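D-ribulose-5-phosphate 3-epimerase, putative (Plasmodium falciparum, PDB 1TQX) probably catalyses the interconversion of D-ribulose 5-phosphate and D-xylulose 5-phosphate, as a zinc-binding TIM-barrel epimerase. Local coordinates at residues A[4-9]-A[216-221]; A[12-17]-A[200-205]; A[173-178]-A[194-199]. One frame throughout, in Å; residues are numbered along the deposited sequence.

Interaction 1 (A[4-9]-A[216-221])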
# COMPACT_ATOMS: atom_id res chain seq x y z
N LEU A 4 -9.59 -2.11 13.73
CA LEU A 4 -8.88 -2.68 12.55
C LEU A 4 -9.82 -3.50 11.68
O LEU A 4 -10.63 -4.27 12.19
CB LEU A 4 -7.72 -3.57 13.00
CG LEU A 4 -6.49 -2.92 13.63
CD1 LEU A 4 -5.57 -4.00 14.16
CD2 LEU A 4 -5.77 -2.04 12.62
N LYS A 5 -9.71 -3.34 10.37
CA LYS A 5 -10.55 -4.08 9.44
C LYS A 5 -9.68 -4.90 8.49
O LYS A 5 -8.52 -4.55 8.24
CB LYS A 5 -11.40 -3.10 8.62
CG LYS A 5 -12.02 -1.98 9.44
CD LYS A 5 -13.08 -2.49 10.40
CE LYS A 5 -14.40 -2.77 9.69
NZ LYS A 5 -15.04 -1.54 9.13
N ALA A 6 -10.22 -6.00 7.96
CA ALA A 6 -9.49 -6.82 7.01
C ALA A 6 -9.69 -6.14 5.66
O ALA A 6 -10.82 -6.04 5.18
CB ALA A 6 -10.06 -8.22 6.97
N ILE A 7 -8.61 -5.67 5.04
CA ILE A 7 -8.73 -4.96 3.77
C ILE A 7 -7.92 -5.56 2.63
O ILE A 7 -6.72 -5.81 2.78
CB ILE A 7 -8.32 -3.48 3.93
CG1 ILE A 7 -9.23 -2.81 4.97
CG2 ILE A 7 -8.38 -2.76 2.59
CD1 ILE A 7 -8.69 -1.50 5.49
N ILE A 8 -8.57 -5.80 1.50
CA ILE A 8 -7.88 -6.33 0.33
C ILE A 8 -7.73 -5.18 -0.66
O ILE A 8 -8.72 -4.53 -1.02
CB ILE A 8 -8.68 -7.48 -0.32
CG1 ILE A 8 -8.95 -8.57 0.71
CG2 ILE A 8 -7.90 -8.06 -1.50
CD1 ILE A 8 -7.71 -9.11 1.39
N ALA A 9 -6.50 -4.91 -1.08
CA ALA A 9 -6.24 -3.82 -2.01
C ALA A 9 -5.47 -4.29 -3.25
O ALA A 9 -4.24 -4.31 -3.26
CB ALA A 9 -5.45 -2.72 -1.30
N THR A 216 -11.08 -15.38 -0.04
CA THR A 216 -10.25 -16.30 0.74
C THR A 216 -9.24 -15.50 1.54
O THR A 216 -9.02 -15.78 2.73
CB THR A 216 -9.50 -17.28 -0.18
OG1 THR A 216 -10.44 -18.11 -0.88
CG2 THR A 216 -8.56 -18.16 0.62
N MET A 217 -8.62 -14.51 0.90
CA MET A 217 -7.63 -13.67 1.57
C MET A 217 -8.25 -12.90 2.73
O MET A 217 -7.69 -12.85 3.82
CB MET A 217 -7.02 -12.66 0.58
CG MET A 217 -6.13 -13.25 -0.52
SD MET A 217 -5.55 -11.93 -1.65
CE MET A 217 -4.10 -12.69 -2.38
N ARG A 218 -9.41 -12.29 2.50
CA ARG A 218 -10.04 -11.50 3.55
C ARG A 218 -10.40 -12.34 4.76
O ARG A 218 -10.12 -11.95 5.90
CB ARG A 218 -11.29 -10.79 3.01
CG ARG A 218 -11.92 -9.79 3.98
CD ARG A 218 -12.96 -8.94 3.24
NE ARG A 218 -13.77 -9.79 2.38
CZ ARG A 218 -13.99 -9.57 1.09
NH1 ARG A 218 -13.48 -8.50 0.49
NH2 ARG A 218 -14.72 -10.43 0.41
N VAL A 219 -11.01 -13.50 4.54
CA VAL A 219 -11.38 -14.36 5.65
C VAL A 219 -10.16 -14.75 6.48
O VAL A 219 -10.21 -14.74 7.70
CB VAL A 219 -12.09 -15.65 5.16
CG1 VAL A 219 -12.40 -16.57 6.35
CG2 VAL A 219 -13.39 -15.28 4.45
N SER A 220 -9.06 -15.07 5.80
CA SER A 220 -7.84 -15.46 6.49
C SER A 220 -7.29 -14.34 7.37
O SER A 220 -6.71 -14.59 8.42
CB SER A 220 -6.77 -15.90 5.49
OG SER A 220 -6.27 -14.81 4.75
N VAL A 221 -7.47 -13.09 6.94
CA VAL A 221 -7.00 -11.96 7.73
C VAL A 221 -7.96 -11.77 8.91
O VAL A 221 -7.52 -11.60 10.05
CB VAL A 221 -6.94 -10.65 6.90
CG1 VAL A 221 -6.65 -9.47 7.82
CG2 VAL A 221 -5.85 -10.74 5.83

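Interaction 2 (A[12-17]-A[200-205]). With SO4 (sulfate ion), chain C.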
# COMPACT_ATOMS: atom_id res chain seq x y z
N VAL A 12 -3.17 -2.37 -9.16
CA VAL A 12 -3.43 -2.20 -10.60
C VAL A 12 -2.21 -2.30 -11.52
O VAL A 12 -2.36 -2.42 -12.73
CB VAL A 12 -4.13 -0.84 -10.90
CG1 VAL A 12 -5.47 -0.78 -10.18
CG2 VAL A 12 -3.25 0.33 -10.47
N LEU A 13 -1.02 -2.24 -10.94
CA LEU A 13 0.21 -2.34 -11.71
C LEU A 13 0.22 -3.68 -12.46
O LEU A 13 0.77 -3.78 -13.56
CB LEU A 13 1.42 -2.28 -10.77
CG LEU A 13 2.83 -2.19 -11.36
CD1 LEU A 13 3.10 -0.77 -11.84
CD2 LEU A 13 3.85 -2.57 -10.29
N ALA A 14 -0.41 -4.69 -11.86
CA ALA A 14 -0.47 -6.03 -12.44
C ALA A 14 -1.64 -6.25 -13.42
O ALA A 14 -1.78 -7.34 -13.98
CB ALA A 14 -0.52 -7.07 -11.32
N SER A 15 -2.47 -5.24 -13.63
CA SER A 15 -3.61 -5.38 -14.53
C SER A 15 -3.28 -4.81 -15.91
O SER A 15 -2.14 -4.44 -16.19
CB SER A 15 -4.82 -4.63 -13.97
OG SER A 15 -4.65 -3.22 -14.11
N ASN A 16 -4.30 -4.76 -16.76
CA ASN A 16 -4.15 -4.17 -18.09
C ASN A 16 -4.36 -2.68 -17.83
O ASN A 16 -5.48 -2.17 -17.92
CB ASN A 16 -5.22 -4.73 -19.04
CG ASN A 16 -4.96 -6.18 -19.38
OD1 ASN A 16 -3.89 -6.53 -19.87
ND2 ASN A 16 -5.95 -7.05 -19.13
N ILE A 17 -3.27 -1.99 -17.50
CA ILE A 17 -3.33 -0.57 -17.16
C ILE A 17 -3.86 0.36 -18.24
O ILE A 17 -4.22 1.50 -17.94
CB ILE A 17 -1.95 -0.08 -16.67
CG1 ILE A 17 -1.47 -0.95 -15.51
CG2 ILE A 17 -2.04 1.36 -16.15
CD1 ILE A 17 -0.12 -0.54 -14.94
N ALA A 200 -2.20 -7.10 -3.33
CA ALA A 200 -1.90 -8.24 -4.19
C ALA A 200 -2.09 -7.84 -5.64
O ALA A 200 -3.11 -7.26 -6.01
CB ALA A 200 -2.82 -9.41 -3.84
N GLY A 201 -1.10 -8.17 -6.47
CA GLY A 201 -1.20 -7.84 -7.88
C GLY A 201 -1.44 -9.06 -8.74
O GLY A 201 -2.57 -9.38 -9.10
N THR A 202 -0.35 -9.75 -9.06
CA THR A 202 -0.40 -10.94 -9.89
C THR A 202 -1.43 -11.99 -9.45
O THR A 202 -2.20 -12.49 -10.27
CB THR A 202 0.98 -11.63 -9.94
OG1 THR A 202 1.97 -10.68 -10.36
CG2 THR A 202 0.95 -12.79 -10.92
N SER A 203 -1.44 -12.31 -8.15
CA SER A 203 -2.34 -13.33 -7.62
C SER A 203 -3.83 -13.04 -7.81
O SER A 203 -4.65 -13.96 -7.75
CB SER A 203 -2.04 -13.59 -6.14
OG SER A 203 -2.47 -12.52 -5.31
N ILE A 204 -4.18 -11.77 -8.01
CA ILE A 204 -5.57 -11.41 -8.21
C ILE A 204 -5.88 -11.19 -9.69
O ILE A 204 -6.81 -11.78 -10.24
CB ILE A 204 -5.95 -10.15 -7.40
CG1 ILE A 204 -5.99 -10.49 -5.90
CG2 ILE A 204 -7.31 -9.62 -7.84
CD1 ILE A 204 -6.29 -9.31 -4.99
N PHE A 205 -5.09 -10.35 -10.36
CA PHE A 205 -5.34 -10.06 -11.77
C PHE A 205 -5.04 -11.21 -12.74
O PHE A 205 -5.48 -11.17 -13.89
CB PHE A 205 -4.58 -8.80 -12.20
CG PHE A 205 -5.18 -7.53 -11.64
CD1 PHE A 205 -4.62 -6.90 -10.54
CD2 PHE A 205 -6.36 -7.01 -12.19
CE1 PHE A 205 -5.23 -5.76 -9.98
CE2 PHE A 205 -6.97 -5.88 -11.64
CZ PHE A 205 -6.40 -5.25 -10.53
S SO4 C . 2.84 -8.67 -6.77
O1 SO4 C . 1.66 -8.03 -6.16
O2 SO4 C . 4.06 -7.96 -6.34
O3 SO4 C . 2.93 -10.06 -6.33
O4 SO4 C . 2.72 -8.63 -8.25

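Interaction 3 (A[173-178]-A[194-199])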
# COMPACT_ATOMS: atom_id res chain seq x y z
N ASN A 173 -3.53 -0.53 17.13
CA ASN A 173 -4.50 0.08 16.23
C ASN A 173 -3.91 0.54 14.90
O ASN A 173 -4.62 1.10 14.06
CB ASN A 173 -5.19 1.27 16.90
CG ASN A 173 -6.05 0.86 18.08
OD1 ASN A 173 -6.93 0.02 17.95
ND2 ASN A 173 -5.79 1.46 19.23
N LEU A 174 -2.63 0.31 14.71
CA LEU A 174 -1.97 0.71 13.47
C LEU A 174 -2.29 -0.24 12.32
O LEU A 174 -2.26 -1.46 12.48
CB LEU A 174 -0.46 0.75 13.69
CG LEU A 174 0.44 1.02 12.48
CD1 LEU A 174 0.24 2.46 11.99
CD2 LEU A 174 1.89 0.79 12.88
N ASN A 175 -2.62 0.33 11.17
CA ASN A 175 -2.90 -0.48 9.98
C ASN A 175 -1.54 -0.94 9.46
O ASN A 175 -0.63 -0.13 9.26
CB ASN A 175 -3.60 0.36 8.90
CG ASN A 175 -5.07 0.63 9.22
OD1 ASN A 175 -5.89 -0.29 9.23
ND2 ASN A 175 -5.40 1.90 9.47
N ILE A 176 -1.39 -2.24 9.26
CA ILE A 176 -0.14 -2.79 8.75
C ILE A 176 -0.43 -3.42 7.40
O ILE A 176 -1.23 -4.35 7.27
CB ILE A 176 0.45 -3.84 9.72
CG1 ILE A 176 0.77 -3.17 11.07
CG2 ILE A 176 1.73 -4.42 9.13
CD1 ILE A 176 1.17 -4.14 12.17
N GLN A 177 0.23 -2.88 6.38
CA GLN A 177 0.04 -3.30 5.00
C GLN A 177 1.27 -4.04 4.48
O GLN A 177 2.40 -3.67 4.78
CB GLN A 177 -0.25 -2.04 4.17
CG GLN A 177 -0.61 -2.26 2.72
CD GLN A 177 -0.98 -0.96 2.02
OE1 GLN A 177 -0.28 0.04 2.16
NE2 GLN A 177 -2.08 -0.97 1.28
N VAL A 178 1.04 -5.12 3.73
CA VAL A 178 2.14 -5.89 3.16
C VAL A 178 2.00 -5.80 1.65
O VAL A 178 0.89 -5.80 1.13
CB VAL A 178 2.13 -7.37 3.63
CG1 VAL A 178 2.56 -7.42 5.09
CG2 VAL A 178 0.75 -7.98 3.46
N GLY A 194 0.27 -10.18 12.03
CA GLY A 194 -0.32 -8.90 12.35
C GLY A 194 -0.80 -8.01 11.21
O GLY A 194 -1.43 -6.98 11.45
N ALA A 195 -0.53 -8.40 9.97
CA ALA A 195 -0.97 -7.60 8.82
C ALA A 195 -2.48 -7.62 8.67
O ALA A 195 -3.11 -8.66 8.85
CB ALA A 195 -0.31 -8.11 7.54
N ASN A 196 -3.08 -6.47 8.35
CA ASN A 196 -4.53 -6.41 8.16
C ASN A 196 -4.94 -5.84 6.80
O ASN A 196 -6.11 -5.88 6.43
CB ASN A 196 -5.21 -5.61 9.29
CG ASN A 196 -4.80 -4.15 9.31
OD1 ASN A 196 -3.65 -3.82 9.59
ND2 ASN A 196 -5.75 -3.26 9.04
N ILE A 197 -3.97 -5.31 6.05
CA ILE A 197 -4.24 -4.78 4.73
C ILE A 197 -3.34 -5.54 3.76
O ILE A 197 -2.12 -5.57 3.93
CB ILE A 197 -3.96 -3.27 4.64
CG1 ILE A 197 -4.78 -2.53 5.71
CG2 ILE A 197 -4.32 -2.75 3.25
CD1 ILE A 197 -4.62 -1.03 5.67
N ILE A 198 -3.95 -6.14 2.74
CA ILE A 198 -3.20 -6.95 1.79
C ILE A 198 -3.15 -6.39 0.38
O ILE A 198 -4.19 -6.26 -0.27
CB ILE A 198 -3.80 -8.36 1.72
CG1 ILE A 198 -3.94 -8.94 3.13
CG2 ILE A 198 -2.94 -9.25 0.81
CD1 ILE A 198 -2.63 -9.07 3.90
N VAL A 199 -1.95 -6.08 -0.10
CA VAL A 199 -1.81 -5.59 -1.46
C VAL A 199 -1.40 -6.79 -2.31
O VAL A 199 -0.38 -7.43 -2.05
CB VAL A 199 -0.71 -4.50 -1.57
CG1 VAL A 199 -0.46 -4.16 -3.04
CG2 VAL A 199 -1.14 -3.26 -0.80

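Interaction 1 (A[4-9]-A[216-221])
Ala6 and Ile8 meet one side of the helix running through residues 216-221, and no hydrogen bond joins the two segments. The methyl of Ala6 sits between two helix side chains: its CB is 3.7 Å from Val221 CG1 and 3.9 Å from Arg218 CG. Val221 presents that branch because CG1 lies opposite its own backbone N (chi1 172°). Alanine suits this point, since the backbones come close, with the CA atoms of Ala6 and Val221 5.8 Å apart. Two residues on, Ile8 reaches the helix with its longer branch. Its CD1 touches Met217 CB at 3.7 Å and lies 3.8 Å from Arg218 N, while its CG1 packs on Arg218 CB; the isoleucine crosses both helix side chains at about a right angle. Ile7, between them, turns the opposite way, the alternation of a beta strand. This is the outer layer of a TIM barrel, in which the last helix, 210-223, packs on the first strand, 7-10, as well as on strand 197-200, so that apolar residues fill the seam between sheet and helix. Arg218 serves two purposes: its aliphatic CB and CG line the seam, and its guanidinium goes on to salt bridges with Asp215 and Glu33. Glu33 also accepts a hydrogen bond from the backbone N of Ile8, linking the charged end of the helix residue to the strand. On the buried helix face, Ser220 OG donates to Met217 O at 2.6 Å, an oxygen that also receives Val221 N, so the hydroxyl is satisfied within its own helix.

Interaction 2 (A[12-17]-A[200-205])
Ser15 lays its CB over one face of the Phe205 ring, a CH-pi contact with the carbon 3.5 Å from the ring centroid and 20° off the ring normal. The methylene is offset toward the rim, with CB 3.3 Å from Phe205 CD2. Phe205 swings its ring beside its own backbone N, with CG opposite the carbonyl carbon (chi1 -72°), which turns the ring toward Ser15, with Val12 CA and Ala14 O approaching it obliquely. The serine hydroxyl takes the position between backbone N and carbonyl carbon (chi1 74°) and donates to Val12 O at 2.8 Å, in the carbonyl plane on a lone pair. Because Ser15 N donates to the same oxygen, the turn is held twice and the CB is fixed over the ring. The small methyl of Ala14 lies close on the backbone at the start of the short helix 202-205, with CB 3.4 Å from Gly201 C and also near Thr202 N. Gly201, at the N-cap, lacks a side chain that would run into both this methyl and the bound sulfate. The sulfate takes a bond from Thr202 OG1 to its O4 at 3.0 Å, weak ones from the backbone N of Gly201 and Thr202, and another from Gly153 N. Gly201, Thr202 and Gly153 are predicted substrate-binding residues, and an anion held by a helix N-terminus and neighbouring amides is consistent with a site for the substrate's phosphate.

Interaction 3 (A[173-178]-A[194-199])
The backbone oxygen of Ile176 is gripped by two successive amides, Asn196 N at 3.0 Å and Ile197 N at 3.1 Å. The first lies in the carbonyl plane and the second is tilted 30° from it. The side chain of Asn196 doubles back to the same strand: a chi1 of 64° folds the amide toward strand 175-178, where its OD1 receives Ile176 N at 2.8 Å in a nearly straight bond. Its ND2 donates to Asn175 OD1 at 3.0 Å, on a lone pair of that carbonyl, with the two amide planes nearly coplanar. Asparagine suits the place because one short amide both accepts from the backbone and donates to a neighbouring side chain. The same ND2 also binds Lys5 O, in the segment that precedes strand 7-10. Ile197 N begins the regular parallel pairing of strands 20° apart in direction, which continues with Val178 N to Ile197 O and Val199 N to Val178 O at 3.1 Å. Gln177, extended along its length, passes Ile197 CG2 and Val199 CG2 to bring NE2 to Asp68, so its aliphatic part packs and its NE2 is satisfied. On the other face, Val178 CG2 lies alongside Ile198 CD1 at 3.6 Å, and Val178 CG1 touches Ala195 CB. Gly194 ends the preceding helix with a Schellman motif, its positive phi being a conformation that glycine adopts readily. The contact thus closes the right-handed beta-alpha-beta unit of strand 175-179, helix 184-193 and strand 197-200. Ile176 meets helix 161-170, strand 141-145 flanks 175-179, and strand 7-10 pairs with 197-200 on its other side.

Overall arrangement
All three interactions involve the eighth strand, 197-200, or its flanks: interaction 1 lies at its neighbour 7-10, interaction 3 pairs it with 175-179, and interaction 2 lies just past its end. Interactions 1 and 3, with centres about 9 Å apart, share one sheet: Ile7 O lies 2.8 Å from Ile198 N, and Ala9 N 2.8 Å from Ile198 O, probable hydrogen bonds. Interaction 2, its centre about 19 Å from that of interaction 3, touches interaction 1 through packing, Met217 CE to Ser203 OG at 3.4 Å. The side chain of Val199 in interaction 3 comes within about 5 Å of both the zinc ion and the sulfate held in interaction 2, whereas that of Ile8 in interaction 1 stays about 13 Å from the metal.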